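Local coordinates for protein phosphatidylinositide phosphatase SAC2 (Homo sapiens, PDB 4XUU) that dephosphorylates phosphatidylinositol 4-phosphate at the inositol 4 position in endocytic recycling, this chain being its hSac2 domain, which belongs to the pleckstrin-homology clan, at residues Gly28-Ile33 / Leu51-Ser56; Ala57-Tyr62 / Tyr73-Leu78; Pro96-Met101 / Thr116-Met121. All blocks are in the same frame, centred on the assembly; numbering follows the deposited sequence.

Interaction 1: residues Gly28-Ile33 / Leu51-Ser56; sequences GGWALI and LLLSNS
Gly28, Gly29 and Trp30 pair with Leu53, Leu52 and Leu51 on an antiparallel neighbour, the two strand axes lying at 173°. Trp30 and Leu51 exchange two backbone hydrogen bonds, Trp30 N to Leu51 O at 2.9 Å and Leu51 N to Trp30 O at 3.1 Å. Gly28 O accepts from Leu53 N, while the return bond from Gly28 N to Leu53 O is weak. Gly29 and Leu52 form the non-hydrogen-bonded pair between them.

Trp30 carries the side-chain contact. Its CG sits beside the backbone N (chi1 -53°), which folds the indole back over the backbone of Gly28, a residue without a side chain. Leu53 CB meets the ring at its edge, 4.0 Å from Trp30 CZ3. Leu51 comes in at a slant, with CD2 4.0 Å from Trp30 CE3. The same methyl touches Leu32 CD1. Leu52 is on the other face of the sheet, where its CD2 lies 4.1 Å from Gly29 CA.

Helix 129-145 packs on the Trp30 face through Ile135, Leu139 and Thr142. Strand 57-63 lies beyond Leu51-Ser54. Gly28-Trp30 also pair with an antiparallel strand of the second subunit, and Trp30 meets Trp30 of that subunit, consistent with the homodimer.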
loop_
_atom_site.group_PDB
_atom_site.type_symbol
_atom_site.label_atom_id
_atom_site.label_comp_id
_atom_site.label_asym_id
_atom_site.label_seq_id
_atom_site.Cartn_x
_atom_site.Cartn_y
_atom_site.Cartn_z
ATOM N N GLY A 28 12.400 -4.252 -15.989
ATOM C CA GLY A 28 11.697 -2.986 -15.874
ATOM C C GLY A 28 12.617 -1.785 -15.901
ATOM O O GLY A 28 13.831 -1.914 -15.695
ATOM N N GLY A 29 12.024 -0.622 -16.169
ATOM C CA GLY A 29 12.741 0.638 -16.294
ATOM C C GLY A 29 11.802 1.803 -16.051
ATOM O O GLY A 29 10.615 1.734 -16.389
ATOM N N TRP A 30 12.324 2.871 -15.451
ATOM C CA TRP A 30 11.496 4.023 -15.072
ATOM C C TRP A 30 12.234 5.341 -15.270
ATOM O O TRP A 30 13.434 5.442 -14.996
ATOM C CB TRP A 30 11.045 3.909 -13.607
ATOM C CG TRP A 30 10.382 2.609 -13.278
ATOM C CD1 TRP A 30 9.042 2.352 -13.278
ATOM C CD2 TRP A 30 11.027 1.382 -12.902
ATOM N NE1 TRP A 30 8.813 1.043 -12.927
ATOM C CE2 TRP A 30 10.012 0.426 -12.692
ATOM C CE3 TRP A 30 12.365 1.002 -12.723
ATOM C CZ2 TRP A 30 10.289 -0.889 -12.316
ATOM C CZ3 TRP A 30 12.646 -0.307 -12.350
ATOM C CH2 TRP A 30 11.611 -1.237 -12.149
ATOM N N ALA A 31 11.511 6.344 -15.750
ATOM C CA ALA A 31 12.028 7.701 -15.834
ATOM C C ALA A 31 11.803 8.376 -14.494
ATOM O O ALA A 31 10.686 8.369 -13.974
ATOM C CB ALA A 31 11.330 8.472 -16.940
ATOM N N LEU A 32 12.867 8.944 -13.931
ATOM C CA LEU A 32 12.791 9.605 -12.629
ATOM C C LEU A 32 13.559 10.928 -12.605
ATOM O O LEU A 32 14.131 11.353 -13.613
ATOM C CB LEU A 32 13.282 8.672 -11.511
ATOM C CG LEU A 32 12.587 7.314 -11.309
ATOM C CD1 LEU A 32 13.420 6.408 -10.423
ATOM C CD2 LEU A 32 11.174 7.461 -10.744
ATOM N N ILE A 33 13.547 11.578 -11.445
ATOM C CA ILE A 33 14.229 12.846 -11.234
ATOM C C ILE A 33 15.074 12.741 -9.971
ATOM O O ILE A 33 14.649 12.136 -8.990
ATOM C CB ILE A 33 13.210 14.012 -11.115
ATOM C CG1 ILE A 33 12.454 14.196 -12.435
ATOM C CG2 ILE A 33 13.899 15.324 -10.711
ATOM C CD1 ILE A 33 11.194 15.032 -12.313
ATOM N N LEU A 51 16.385 4.699 -14.501
ATOM C CA LEU A 51 16.627 3.526 -13.670
ATOM C C LEU A 51 16.180 2.270 -14.410
ATOM O O LEU A 51 15.009 2.151 -14.789
ATOM C CB LEU A 51 15.899 3.646 -12.325
ATOM C CG LEU A 51 15.902 2.456 -11.353
ATOM C CD1 LEU A 51 17.299 2.169 -10.785
ATOM C CD2 LEU A 51 14.911 2.694 -10.221
ATOM N N LEU A 52 17.112 1.348 -14.628
ATOM C CA LEU A 52 16.795 0.087 -15.290
ATOM C C LEU A 52 17.004 -1.080 -14.341
ATOM O O LEU A 52 17.908 -1.070 -13.509
ATOM C CB LEU A 52 17.649 -0.113 -16.552
ATOM C CG LEU A 52 17.701 0.994 -17.613
ATOM C CD1 LEU A 52 18.759 0.676 -18.671
ATOM C CD2 LEU A 52 16.340 1.251 -18.264
ATOM N N LEU A 53 16.169 -2.097 -14.477
ATOM C CA LEU A 53 16.304 -3.274 -13.646
ATOM C C LEU A 53 16.447 -4.533 -14.499
ATOM O O LEU A 53 15.575 -4.859 -15.306
ATOM C CB LEU A 53 15.123 -3.386 -12.665
ATOM C CG LEU A 53 15.044 -4.626 -11.771
ATOM C CD1 LEU A 53 16.257 -4.718 -10.816
ATOM C CD2 LEU A 53 13.717 -4.675 -11.004
ATOM N N SER A 54 17.561 -5.229 -14.318
ATOM C CA SER A 54 17.716 -6.565 -14.887
ATOM C C SER A 54 17.536 -7.608 -13.790
ATOM O O SER A 54 17.273 -7.270 -12.635
ATOM C CB SER A 54 19.076 -6.729 -15.578
ATOM O OG SER A 54 20.072 -7.118 -14.656
ATOM N N ASN A 55 17.680 -8.878 -14.158
ATOM C CA ASN A 55 17.555 -9.980 -13.212
ATOM C C ASN A 55 18.679 -10.016 -12.170
ATOM O O ASN A 55 18.544 -10.658 -11.130
ATOM C CB ASN A 55 17.482 -11.313 -13.960
ATOM C CG ASN A 55 18.797 -11.684 -14.626
ATOM O OD1 ASN A 55 19.485 -12.605 -14.192
ATOM N ND2 ASN A 55 19.157 -10.962 -15.675
ATOM N N SER A 56 19.777 -9.317 -12.446
ATOM C CA SER A 56 20.959 -9.388 -11.592
ATOM C C SER A 56 21.561 -8.031 -11.215
ATOM O O SER A 56 22.445 -7.961 -10.364
ATOM C CB SER A 56 22.022 -10.238 -12.271
ATOM O OG SER A 56 22.541 -9.572 -13.406
#

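Interaction 2: residues Ala57-Tyr62 / Tyr73-Leu78; sequences AYYVAY and YQRLSL
Tyr58 has Leu76 CB over one face of its ring, a CH-pi contact with the carbon 3.9 Å from the ring centroid of Tyr58. Ser77 O lies at the edge of the same ring. Leu76 CD1 reaches the phenol end, 3.5 Å from Tyr58 OH. On the opposite face of the sheet, Tyr73 OH is at the edge of the Tyr59 ring. Arg75 runs alongside Tyr59, extended from CG to NE, and its guanidinium plane is turned 77° from the ring. Ala57 CB lies over one face of that guanidinium, and Tyr59 OH is at its edge. The bond from Arg75 NE to Tyr59 OH is weak (3.2 Å, 132°). Glu24 is the stronger partner: it forms a salt bridge with Arg75 NH2 and a hydrogen bond with Tyr59 OH.

The backbones form a beta hairpin. Tyr58 pairs with Leu76 and Val60 with Gln74, each through two hydrogen bonds; Val60 N to Gln74 O measures 3.0 Å.

Strand 70-77 is outermost in this chain's sheet, and strand 48-54 flanks 57-63 on the other side. Tyr58 and Leu76 pack on Tyr105 of strand 99-107, Leu76 also on His115 of strand 110-119. Leu78 O accepts from Lys143 NZ of helix 129-145.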
loop_
_atom_site.group_PDB
_atom_site.type_symbol
_atom_site.label_atom_id
_atom_site.label_comp_id
_atom_site.label_asym_id
_atom_site.label_seq_id
_atom_site.Cartn_x
_atom_site.Cartn_y
_atom_site.Cartn_z
ATOM N N ALA A 57 21.082 -6.961 -11.844
ATOM C CA ALA A 57 21.644 -5.632 -11.634
ATOM C C ALA A 57 20.618 -4.536 -11.864
ATOM O O ALA A 57 19.605 -4.743 -12.532
ATOM C CB ALA A 57 22.838 -5.423 -12.551
ATOM N N TYR A 58 20.880 -3.365 -11.298
ATOM C CA TYR A 58 20.124 -2.176 -11.655
ATOM C C TYR A 58 21.077 -1.122 -12.196
ATOM O O TYR A 58 22.274 -1.135 -11.882
ATOM C CB TYR A 58 19.277 -1.659 -10.484
ATOM C CG TYR A 58 20.049 -1.093 -9.315
ATOM C CD1 TYR A 58 20.785 -1.930 -8.470
ATOM C CD2 TYR A 58 20.027 0.276 -9.041
ATOM C CE1 TYR A 58 21.491 -1.417 -7.386
ATOM C CE2 TYR A 58 20.724 0.802 -7.957
ATOM C CZ TYR A 58 21.458 -0.053 -7.137
ATOM O OH TYR A 58 22.159 0.448 -6.069
ATOM N N TYR A 59 20.543 -0.238 -13.035
ATOM C CA TYR A 59 21.338 0.737 -13.770
ATOM C C TYR A 59 20.804 2.131 -13.500
ATOM O O TYR A 59 19.595 2.370 -13.616
ATOM C CB TYR A 59 21.277 0.444 -15.272
ATOM C CG TYR A 59 21.828 -0.913 -15.654
ATOM C CD1 TYR A 59 21.100 -2.084 -15.415
ATOM C CD2 TYR A 59 23.073 -1.025 -16.251
ATOM C CE1 TYR A 59 21.613 -3.329 -15.752
ATOM C CE2 TYR A 59 23.588 -2.258 -16.606
ATOM C CZ TYR A 59 22.863 -3.408 -16.351
ATOM O OH TYR A 59 23.399 -4.627 -16.701
ATOM N N VAL A 60 21.699 3.042 -13.126
ATOM C CA VAL A 60 21.318 4.424 -12.864
ATOM C C VAL A 60 22.087 5.371 -13.777
ATOM O O VAL A 60 23.320 5.396 -13.768
ATOM C CB VAL A 60 21.528 4.824 -11.385
ATOM C CG1 VAL A 60 20.918 6.189 -11.115
ATOM C CG2 VAL A 60 20.929 3.782 -10.440
ATOM N N ALA A 61 21.342 6.141 -14.564
ATOM C CA ALA A 61 21.922 7.097 -15.496
ATOM C C ALA A 61 21.375 8.497 -15.246
ATOM O O ALA A 61 20.164 8.715 -15.314
ATOM C CB ALA A 61 21.654 6.668 -16.928
ATOM N N TYR A 62 22.270 9.436 -14.945
ATOM C CA TYR A 62 21.901 10.843 -14.794
ATOM C C TYR A 62 22.097 11.583 -16.117
ATOM O O TYR A 62 23.104 11.390 -16.799
ATOM C CB TYR A 62 22.726 11.512 -13.687
ATOM C CG TYR A 62 22.379 11.075 -12.277
ATOM C CD1 TYR A 62 22.762 9.821 -11.801
ATOM C CD2 TYR A 62 21.677 11.920 -11.411
ATOM C CE1 TYR A 62 22.453 9.415 -10.509
ATOM C CE2 TYR A 62 21.363 11.524 -10.109
ATOM C CZ TYR A 62 21.754 10.266 -9.670
ATOM O OH TYR A 62 21.456 9.844 -8.394
ATOM N N TYR A 73 26.940 7.286 -15.293
ATOM C CA TYR A 73 26.371 5.965 -15.554
ATOM C C TYR A 73 26.940 4.924 -14.597
ATOM O O TYR A 73 28.144 4.858 -14.386
ATOM C CB TYR A 73 26.632 5.558 -17.008
ATOM C CG TYR A 73 26.224 4.145 -17.355
ATOM C CD1 TYR A 73 27.102 3.075 -17.153
ATOM C CD2 TYR A 73 24.972 3.875 -17.901
ATOM C CE1 TYR A 73 26.737 1.774 -17.473
ATOM C CE2 TYR A 73 24.595 2.573 -18.226
ATOM C CZ TYR A 73 25.485 1.531 -18.008
ATOM O OH TYR A 73 25.126 0.244 -18.332
ATOM N N GLN A 74 26.062 4.107 -14.027
ATOM C CA GLN A 74 26.463 3.077 -13.076
ATOM C C GLN A 74 25.681 1.791 -13.296
ATOM O O GLN A 74 24.454 1.806 -13.318
ATOM C CB GLN A 74 26.229 3.548 -11.638
ATOM C CG GLN A 74 27.173 4.637 -11.123
ATOM C CD GLN A 74 26.903 4.991 -9.670
ATOM O OE1 GLN A 74 25.758 5.124 -9.261
ATOM N NE2 GLN A 74 27.958 5.142 -8.887
ATOM N N ARG A 75 26.392 0.682 -13.474
ATOM C CA ARG A 75 25.781 -0.629 -13.320
ATOM C C ARG A 75 26.103 -1.087 -11.916
ATOM O O ARG A 75 27.257 -1.032 -11.480
ATOM C CB ARG A 75 26.311 -1.641 -14.333
ATOM C CG ARG A 75 25.665 -3.021 -14.199
ATOM C CD ARG A 75 26.362 -4.058 -15.056
ATOM N NE ARG A 75 25.866 -5.407 -14.800
ATOM C CZ ARG A 75 26.298 -6.204 -13.823
ATOM N NH1 ARG A 75 27.244 -5.798 -12.985
ATOM N NH2 ARG A 75 25.776 -7.411 -13.682
ATOM N N LEU A 76 25.076 -1.522 -11.204
ATOM C CA LEU A 76 25.226 -1.903 -9.812
ATOM C C LEU A 76 24.582 -3.258 -9.600
ATOM O O LEU A 76 23.392 -3.444 -9.883
ATOM C CB LEU A 76 24.583 -0.847 -8.906
ATOM C CG LEU A 76 25.185 0.567 -8.941
ATOM C CD1 LEU A 76 24.151 1.644 -8.633
ATOM C CD2 LEU A 76 26.385 0.666 -8.000
ATOM N N SER A 77 25.377 -4.211 -9.126
ATOM C CA SER A 77 24.877 -5.541 -8.814
ATOM C C SER A 77 23.812 -5.437 -7.733
ATOM O O SER A 77 23.903 -4.581 -6.847
ATOM C CB SER A 77 26.016 -6.441 -8.343
ATOM O OG SER A 77 25.535 -7.736 -8.025
ATOM N N LEU A 78 22.802 -6.300 -7.813
ATOM C CA LEU A 78 21.730 -6.305 -6.821
ATOM C C LEU A 78 22.206 -6.771 -5.443
ATOM O O LEU A 78 21.614 -6.404 -4.428
ATOM C CB LEU A 78 20.527 -7.119 -7.305
ATOM C CG LEU A 78 19.621 -6.462 -8.362
ATOM C CD1 LEU A 78 18.688 -7.493 -8.971
ATOM C CD2 LEU A 78 18.822 -5.300 -7.795
#

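Interaction 3: residues Pro96-Met101 / Thr116-Met121; sequences PKFSCM and TLRAVM
Arg118 lays its guanidinium flat on the Phe98 ring, the planes 19° apart and the group centres 3.9 Å from each other. This is a stacked cation-pi contact. Phe98 CE2 sits over the middle of the guanidinium, while Arg118 NE is displaced toward the rim of the ring. The aliphatic part joins in: Arg118 CD lies over the same ring face, 3.5 Å from the Phe98 centroid. Arg118 gets there with CG placed between its backbone N and carbonyl carbon (chi1 69°) and then a chain extended as far as NE. Arg118 NH2 has a further, long and weak ion pair with Asp46.

The two segments belong to the hairpin of strands 99-107 and 110-119 in the PH-like sheet. Their axes are at 129°, and Met101 with Leu117 is the one bridged pair here. Met101 N donates to Leu117 O at 2.7 Å, and Leu117 N to Met101 O at 2.8 Å.

Cys100 SG passes beside Arg118 CB, 3.8 Å away, on its way to the disulfide with Cys35. That bond spans strand 110-119 and ties strand 99-107 to the chain just after strand 26-34. Cys100 CB meets Thr116 CG2 at 3.9 Å, and Thr116 OG1 turns to Asp36 instead. Met101, modelled as selenomethionine, extends away from Leu117 toward Ile84, Ile86 and Leu139.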
loop_
_atom_site.group_PDB
_atom_site.type_symbol
_atom_site.label_atom_id
_atom_site.label_comp_id
_atom_site.label_asym_id
_atom_site.label_seq_id
_atom_site.Cartn_x
_atom_site.Cartn_y
_atom_site.Cartn_z
ATOM N N PRO A 96 8.295 19.774 3.371
ATOM C CA PRO A 96 8.575 18.906 2.228
ATOM C C PRO A 96 7.307 18.708 1.402
ATOM O O PRO A 96 6.224 18.520 1.966
ATOM C CB PRO A 96 9.016 17.588 2.876
ATOM C CG PRO A 96 8.459 17.623 4.254
ATOM C CD PRO A 96 8.425 19.062 4.656
ATOM N N LYS A 97 7.440 18.775 0.081
ATOM C CA LYS A 97 6.288 18.645 -0.807
ATOM C C LYS A 97 6.020 17.181 -1.133
ATOM O O LYS A 97 4.984 16.632 -0.749
ATOM C CB LYS A 97 6.480 19.455 -2.099
ATOM C CG LYS A 97 6.680 20.961 -1.905
ATOM C CD LYS A 97 8.159 21.342 -1.957
ATOM C CE LYS A 97 8.369 22.845 -1.827
ATOM N NZ LYS A 97 8.033 23.366 -0.467
ATOM N N PHE A 98 6.970 16.554 -1.823
ATOM C CA PHE A 98 6.816 15.197 -2.349
ATOM C C PHE A 98 7.650 14.156 -1.598
ATOM O O PHE A 98 8.516 14.495 -0.790
ATOM C CB PHE A 98 7.177 15.172 -3.841
ATOM C CG PHE A 98 8.267 16.142 -4.220
ATOM C CD1 PHE A 98 9.576 15.951 -3.788
ATOM C CD2 PHE A 98 7.978 17.259 -4.996
ATOM C CE1 PHE A 98 10.582 16.855 -4.133
ATOM C CE2 PHE A 98 8.979 18.165 -5.345
ATOM C CZ PHE A 98 10.283 17.965 -4.910
ATOM N N SER A 99 7.377 12.886 -1.879
ATOM C CA SER A 99 8.147 11.782 -1.320
ATOM C C SER A 99 9.350 11.487 -2.202
ATOM O O SER A 99 9.319 11.731 -3.410
ATOM C CB SER A 99 7.278 10.528 -1.209
ATOM O OG SER A 99 6.046 10.815 -0.573
ATOM N N CYS A 100 10.408 10.962 -1.596
ATOM C CA CYS A 100 11.564 10.502 -2.351
ATOM C C CYS A 100 11.978 9.089 -1.954
ATOM O O CYS A 100 11.676 8.618 -0.854
ATOM C CB CYS A 100 12.730 11.488 -2.232
ATOM S SG CYS A 100 12.364 13.083 -3.002
HETATM N N MSE A 101 12.663 8.424 -2.878
HETATM C CA MSE A 101 13.114 7.060 -2.709
HETATM C C MSE A 101 14.634 7.040 -2.663
HETATM O O MSE A 101 15.302 7.522 -3.583
HETATM C CB MSE A 101 12.619 6.214 -3.873
HETATM C CG MSE A 101 12.907 4.741 -3.734
HETATM SE SE MSE A 101 12.465 3.817 -5.378
HETATM C CE MSE A 101 13.072 2.061 -4.910
ATOM N N THR A 116 18.994 9.343 -4.487
ATOM C CA THR A 116 17.711 9.822 -3.987
ATOM C C THR A 116 16.867 10.313 -5.152
ATOM O O THR A 116 17.180 11.329 -5.783
ATOM C CB THR A 116 17.881 10.911 -2.919
ATOM O OG1 THR A 116 18.871 10.494 -1.969
ATOM C CG2 THR A 116 16.568 11.156 -2.193
ATOM N N LEU A 117 15.798 9.571 -5.430
ATOM C CA LEU A 117 15.026 9.762 -6.646
ATOM C C LEU A 117 13.554 10.013 -6.356
ATOM O O LEU A 117 13.040 9.598 -5.319
ATOM C CB LEU A 117 15.188 8.540 -7.560
ATOM C CG LEU A 117 16.624 8.051 -7.786
ATOM C CD1 LEU A 117 16.652 6.675 -8.446
ATOM C CD2 LEU A 117 17.448 9.063 -8.586
ATOM N N ARG A 118 12.885 10.705 -7.271
ATOM C CA ARG A 118 11.441 10.887 -7.184
ATOM C C ARG A 118 10.807 10.779 -8.561
ATOM O O ARG A 118 11.501 10.786 -9.581
ATOM C CB ARG A 118 11.070 12.218 -6.507
ATOM C CG ARG A 118 11.398 13.473 -7.304
ATOM C CD ARG A 118 10.583 14.644 -6.798
ATOM N NE ARG A 118 11.021 15.917 -7.370
ATOM C CZ ARG A 118 10.368 16.590 -8.316
ATOM N NH1 ARG A 118 9.225 16.129 -8.813
ATOM N NH2 ARG A 118 10.863 17.734 -8.767
ATOM N N ALA A 119 9.485 10.672 -8.581
ATOM C CA ALA A 119 8.760 10.488 -9.824
ATOM C C ALA A 119 8.336 11.823 -10.423
ATOM O O ALA A 119 7.988 12.759 -9.698
ATOM C CB ALA A 119 7.557 9.586 -9.601
ATOM N N VAL A 120 8.380 11.905 -11.750
ATOM C CA VAL A 120 7.892 13.083 -12.470
ATOM C C VAL A 120 6.362 13.068 -12.490
ATOM O O VAL A 120 5.750 12.178 -13.082
ATOM C CB VAL A 120 8.512 13.199 -13.906
ATOM C CG1 VAL A 120 8.689 11.819 -14.566
ATOM C CG2 VAL A 120 7.707 14.150 -14.787
HETATM N N MSE A 121 5.757 14.046 -11.821
HETATM C CA MSE A 121 4.308 14.050 -11.615
HETATM C C MSE A 121 3.608 15.300 -12.140
HETATM O O MSE A 121 4.094 16.420 -11.970
HETATM C CB MSE A 121 3.967 13.824 -10.137
HETATM C CG MSE A 121 4.339 12.435 -9.616
HETATM SE SE MSE A 121 3.005 11.038 -9.949
HETATM C CE MSE A 121 2.895 11.083 -11.907
#

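In the fold
All three contacts hold antiparallel neighbours in one sheet, and all are largely buried. Interactions 1 and 2 are adjacent, their centres about 8 Å apart, and Leu52 O probably accepts from Tyr59 N between them. Interaction 3 is farther out, yet Ile33 O and Arg118 N probably bond across to interaction 1. Interaction 1 is mostly apolar, under the helix and at the dimer interface. Interaction 2 mixes its chemistry on both faces: Tyr58, Val60 and Leu76 share one with the hydrogen-bonded Gln74, while Tyr59 and Arg75 gather round Glu24 on the other. In interaction 3 the sheet is pinned by a disulfide, and its partly exposed end has an arginine-phenylalanine stack.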